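Local atomic coordinates of glutaredoxin (Methanosarcina mazei, PDB entry 3NZN), a protein that probably acts as a thiol-disulfide oxidoreductase of the glutaredoxin family, passing electrons through a pair of cysteines in a thioredoxin-type CxxC motif. Residues A[68-79]-A[82-92]. Numbering follows the deposited sequence.
Sequences EVRRFNPSVSFP and IINDEKAIVGF
Pro79 O accepts the amide of Gly91 over 2.9 Å from Gly91 N, in a nearly straight bond (173° at the hydrogen), and also takes a longer CA-H...O contact from Val90 CA. Gly91 adopts a positive phi at which a CB would press on the carbonyl oxygen of Val90. The ring of Pro79, which follows a cis peptide bond, lays its CG 3.7 Å from Gly91 C. One residue back, at the end of strand 87-90, both methyls of Val90 lie over one face of the Asn73 amide, CG2 3.6 Å from Asn73 ND2, and CG1 also reaches Ser77 OG at 3.4 Å. That amide is itself well fixed, ND2 donating to Ser77 OG (3.0 Å) in its own plane and to Thr80 OG1 as well, so the buried nitrogen is satisfied within the same chain.

At the end of helix 59-72, Phe72 covers the hairpin. Its CG points anti to the carbonyl carbon (chi1 -79°), which swings the ring across Ile82, whose CG2 sits over the ring centre, 3.8 Å from the centroid, as a CH-pi contact; Ile82 CD1 packs at CD2, and Ala88 CB against Phe72 CB. Asp85, in the hairpin loop, brings OD1 to the ring edge, 3.3 Å from Phe72 CZ. The same oxygen pairs with Arg71 NH2 by charge alone, standing well out of the guanidinium plane. Arg71 probably offsets the repulsion between Asp85 and Glu68, to which it makes a long salt bridge.

Together these contacts pack the helix end onto the antiparallel 77-83/87-90 hairpin, with the cis-proline beside Cys35 of the Cys32-Cys35 disulfide, a hallmark of the thioredoxin fold.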
loop_
_atom_site.group_PDB
_atom_site.type_symbol
_atom_site.label_atom_id
_atom_site.label_comp_id
_atom_site.label_asym_id
_atom_site.label_seq_id
_atom_site.Cartn_x
_atom_site.Cartn_y
_atom_site.Cartn_z
ATOM N N GLU A 68 9.215 8.615 -3.633
ATOM C CA GLU A 68 9.355 10.020 -3.285
ATOM C C GLU A 68 8.957 10.294 -1.817
ATOM O O GLU A 68 9.642 11.029 -1.124
ATOM C CB GLU A 68 8.531 10.845 -4.235
ATOM C CG GLU A 68 8.518 12.330 -3.902
ATOM C CD GLU A 68 9.783 13.069 -4.235
ATOM O OE1 GLU A 68 10.778 12.464 -4.729
ATOM O OE2 GLU A 68 9.785 14.355 -4.027
ATOM N N VAL A 69 7.830 9.745 -1.387
ATOM C CA VAL A 69 7.435 9.871 -0.017
ATOM C C VAL A 69 8.504 9.292 0.896
ATOM O O VAL A 69 8.904 9.872 1.859
ATOM C CB VAL A 69 6.079 9.202 0.230
ATOM C CG1 VAL A 69 5.754 9.192 1.686
ATOM C CG2 VAL A 69 5.010 9.924 -0.539
ATOM N N ARG A 70 9.002 8.075 0.584
ATOM C CA ARG A 70 9.973 7.471 1.473
ATOM C C ARG A 70 11.263 8.283 1.647
ATOM O O ARG A 70 11.799 8.329 2.651
ATOM C CB ARG A 70 10.305 6.051 0.935
ATOM C CG ARG A 70 11.266 5.303 1.801
ATOM C CD ARG A 70 11.480 3.830 1.193
ATOM N NE ARG A 70 10.337 2.944 1.522
ATOM C CZ ARG A 70 9.586 2.307 0.662
ATOM N NH1 ARG A 70 8.592 1.579 1.095
ATOM N NH2 ARG A 70 9.795 2.382 -0.577
ATOM N N ARG A 71 11.660 8.909 0.570
ATOM C CA ARG A 71 12.866 9.782 0.598
ATOM C C ARG A 71 12.773 10.863 1.700
ATOM O O ARG A 71 13.712 11.111 2.400
ATOM C CB ARG A 71 13.094 10.444 -0.746
ATOM C CG ARG A 71 14.145 11.537 -0.760
ATOM C CD ARG A 71 14.186 12.191 -2.107
ATOM N NE ARG A 71 14.796 13.506 -2.079
ATOM C CZ ARG A 71 14.783 14.295 -3.118
ATOM N NH1 ARG A 71 14.223 13.911 -4.226
ATOM N NH2 ARG A 71 15.332 15.494 -3.020
ATOM N N PHE A 72 11.575 11.448 1.820
ATOM C CA PHE A 72 11.338 12.560 2.707
ATOM C C PHE A 72 10.720 12.129 4.043
ATOM O O PHE A 72 10.685 12.869 5.020
ATOM C CB PHE A 72 10.409 13.560 2.060
ATOM C CG PHE A 72 11.142 14.439 1.049
ATOM C CD1 PHE A 72 11.844 15.526 1.467
ATOM C CD2 PHE A 72 11.058 14.217 -0.272
ATOM C CE1 PHE A 72 12.530 16.325 0.581
ATOM C CE2 PHE A 72 11.766 15.064 -1.172
ATOM C CZ PHE A 72 12.418 16.118 -0.704
ATOM N N ASN A 73 10.202 10.908 4.077
ATOM C CA ASN A 73 9.411 10.394 5.191
ATOM C C ASN A 73 9.524 8.858 5.171
ATOM O O ASN A 73 8.721 8.161 4.604
ATOM C CB ASN A 73 7.951 10.764 5.066
ATOM C CG ASN A 73 7.099 10.100 6.133
ATOM O OD1 ASN A 73 7.611 9.610 7.112
ATOM N ND2 ASN A 73 5.807 10.189 5.982
ATOM N N PRO A 74 10.550 8.336 5.866
ATOM C CA PRO A 74 10.746 6.910 5.880
ATOM C C PRO A 74 9.613 6.047 6.379
ATOM O O PRO A 74 9.588 4.817 6.088
ATOM C CB PRO A 74 12.035 6.756 6.697
ATOM C CG PRO A 74 12.758 8.087 6.543
ATOM C CD PRO A 74 11.717 9.073 6.387
ATOM N N SER A 75 8.732 6.639 7.143
ATOM C CA SER A 75 7.543 5.952 7.623
ATOM C C SER A 75 6.564 5.613 6.495
ATOM O O SER A 75 5.593 4.816 6.701
ATOM C CB SER A 75 6.850 6.676 8.742
ATOM O OG SER A 75 7.676 6.843 9.813
ATOM N N VAL A 76 6.650 6.316 5.369
ATOM C CA VAL A 76 5.663 6.197 4.302
ATOM C C VAL A 76 4.282 6.295 4.873
ATOM O O VAL A 76 3.413 5.425 4.816
ATOM C CB VAL A 76 5.897 4.941 3.443
ATOM C CG1 VAL A 76 5.063 5.000 2.218
ATOM C CG2 VAL A 76 7.391 4.841 3.130
ATOM N N SER A 77 4.013 7.527 5.364
ATOM C CA SER A 77 2.764 7.873 5.990
ATOM C C SER A 77 2.189 9.138 5.332
ATOM O O SER A 77 2.887 9.853 4.623
ATOM C CB SER A 77 2.897 7.987 7.453
ATOM O OG SER A 77 3.775 9.054 7.808
ATOM N N PHE A 78 0.926 9.367 5.613
ATOM C CA PHE A 78 0.130 10.323 4.832
ATOM C C PHE A 78 -0.748 11.156 5.760
ATOM O O PHE A 78 -1.370 10.626 6.678
ATOM C CB PHE A 78 -0.781 9.565 3.848
ATOM C CG PHE A 78 0.040 8.729 2.927
ATOM C CD1 PHE A 78 0.642 9.276 1.803
ATOM C CD2 PHE A 78 0.356 7.373 3.197
ATOM C CE1 PHE A 78 1.454 8.550 1.007
ATOM C CE2 PHE A 78 1.193 6.663 2.370
ATOM C CZ PHE A 78 1.737 7.222 1.330
ATOM N N PRO A 79 -0.857 12.485 5.526
ATOM C CA PRO A 79 -0.222 13.146 4.435
ATOM C C PRO A 79 1.264 13.405 4.639
ATOM O O PRO A 79 1.719 13.542 5.760
ATOM C CB PRO A 79 -0.938 14.521 4.426
ATOM C CG PRO A 79 -1.402 14.712 5.847
ATOM C CD PRO A 79 -1.760 13.292 6.298
ATOM N N ILE A 82 5.507 18.203 0.885
ATOM C CA ILE A 82 6.913 18.532 0.577
ATOM C C ILE A 82 6.918 19.928 -0.033
ATOM O O ILE A 82 6.321 20.198 -1.054
ATOM C CB ILE A 82 7.571 17.485 -0.343
ATOM C CG1 ILE A 82 7.430 16.068 0.256
ATOM C CG2 ILE A 82 9.054 17.855 -0.500
ATOM C CD1 ILE A 82 7.641 14.926 -0.768
ATOM N N ILE A 83 7.691 20.814 0.618
ATOM C CA ILE A 83 7.719 22.222 0.295
ATOM C C ILE A 83 9.113 22.601 -0.219
ATOM O O ILE A 83 10.104 22.414 0.453
ATOM C CB ILE A 83 7.373 23.102 1.525
ATOM C CG1 ILE A 83 5.982 22.758 2.006
ATOM C CG2 ILE A 83 7.497 24.643 1.196
ATOM C CD1 ILE A 83 5.566 23.312 3.332
ATOM N N ASN A 84 9.100 23.040 -1.486
ATOM C CA ASN A 84 10.322 23.520 -2.167
ATOM C C ASN A 84 11.436 22.489 -2.166
ATOM O O ASN A 84 12.583 22.832 -2.181
ATOM C CB ASN A 84 10.797 24.855 -1.622
ATOM C CG ASN A 84 9.724 25.905 -1.595
ATOM O OD1 ASN A 84 8.998 26.063 -2.573
ATOM N ND2 ASN A 84 9.559 26.562 -0.520
ATOM N N ASP A 85 11.046 21.240 -2.223
ATOM C CA ASP A 85 11.981 20.069 -2.297
ATOM C C ASP A 85 12.873 20.055 -1.102
ATOM O O ASP A 85 13.979 19.457 -1.192
ATOM C CB ASP A 85 12.767 20.088 -3.596
ATOM C CG ASP A 85 13.278 18.726 -4.016
ATOM O OD1 ASP A 85 12.695 17.726 -3.612
ATOM O OD2 ASP A 85 14.281 18.724 -4.767
ATOM N N GLU A 86 12.473 20.678 -0.004
ATOM C CA GLU A 86 13.364 20.841 1.148
ATOM C C GLU A 86 12.747 20.479 2.436
ATOM O O GLU A 86 13.361 19.801 3.246
ATOM C CB GLU A 86 13.892 22.297 1.240
ATOM C CG GLU A 86 14.605 22.687 0.026
ATOM C CD GLU A 86 16.030 22.775 0.200
ATOM O OE1 GLU A 86 16.582 21.738 0.637
ATOM O OE2 GLU A 86 16.552 23.885 -0.133
ATOM N N LYS A 87 11.539 20.919 2.690
ATOM C CA LYS A 87 10.939 20.755 3.989
ATOM C C LYS A 87 9.786 19.776 3.831
ATOM O O LYS A 87 8.887 19.969 3.029
ATOM C CB LYS A 87 10.451 22.072 4.496
ATOM C CG LYS A 87 9.672 21.976 5.729
ATOM C CD LYS A 87 10.355 21.652 7.006
ATOM C CE LYS A 87 9.491 22.125 8.220
ATOM N NZ LYS A 87 10.113 21.626 9.482
ATOM N N ALA A 88 9.835 18.690 4.583
ATOM C CA ALA A 88 8.755 17.697 4.599
ATOM C C ALA A 88 7.932 17.822 5.921
ATOM O O ALA A 88 8.509 17.847 7.004
ATOM C CB ALA A 88 9.310 16.297 4.452
ATOM N N ILE A 89 6.626 17.873 5.801
ATOM C CA ILE A 89 5.755 17.925 6.953
ATOM C C ILE A 89 4.858 16.704 6.906
ATOM O O ILE A 89 4.174 16.424 5.891
ATOM C CB ILE A 89 4.876 19.197 6.964
ATOM C CG1 ILE A 89 5.854 20.404 6.942
ATOM C CG2 ILE A 89 3.976 19.172 8.138
ATOM C CD1 ILE A 89 5.101 21.754 6.749
ATOM N N VAL A 90 4.940 15.908 7.963
ATOM C CA VAL A 90 4.216 14.625 8.064
ATOM C C VAL A 90 3.035 14.865 8.954
ATOM O O VAL A 90 3.189 15.254 10.094
ATOM C CB VAL A 90 5.147 13.586 8.540
ATOM C CG1 VAL A 90 4.356 12.232 8.704
ATOM C CG2 VAL A 90 6.305 13.349 7.562
ATOM N N GLY A 91 1.826 14.551 8.464
ATOM C CA GLY A 91 0.601 14.791 9.160
ATOM C C GLY A 91 0.018 16.175 8.896
ATOM O O GLY A 91 0.642 17.026 8.315
ATOM N N PHE A 92 -1.157 16.359 9.415
ATOM C CA PHE A 92 -1.791 17.670 9.467
ATOM C C PHE A 92 -1.256 18.439 10.645
ATOM O O PHE A 92 -1.584 18.179 11.755
ATOM C CB PHE A 92 -3.277 17.522 9.553
ATOM C CG PHE A 92 -3.973 18.863 9.574
ATOM C CD1 PHE A 92 -4.048 19.660 8.442
ATOM C CD2 PHE A 92 -4.533 19.379 10.751
ATOM C CE1 PHE A 92 -4.645 20.896 8.474
ATOM C CE2 PHE A 92 -5.148 20.642 10.766
ATOM C CZ PHE A 92 -5.214 21.354 9.634
#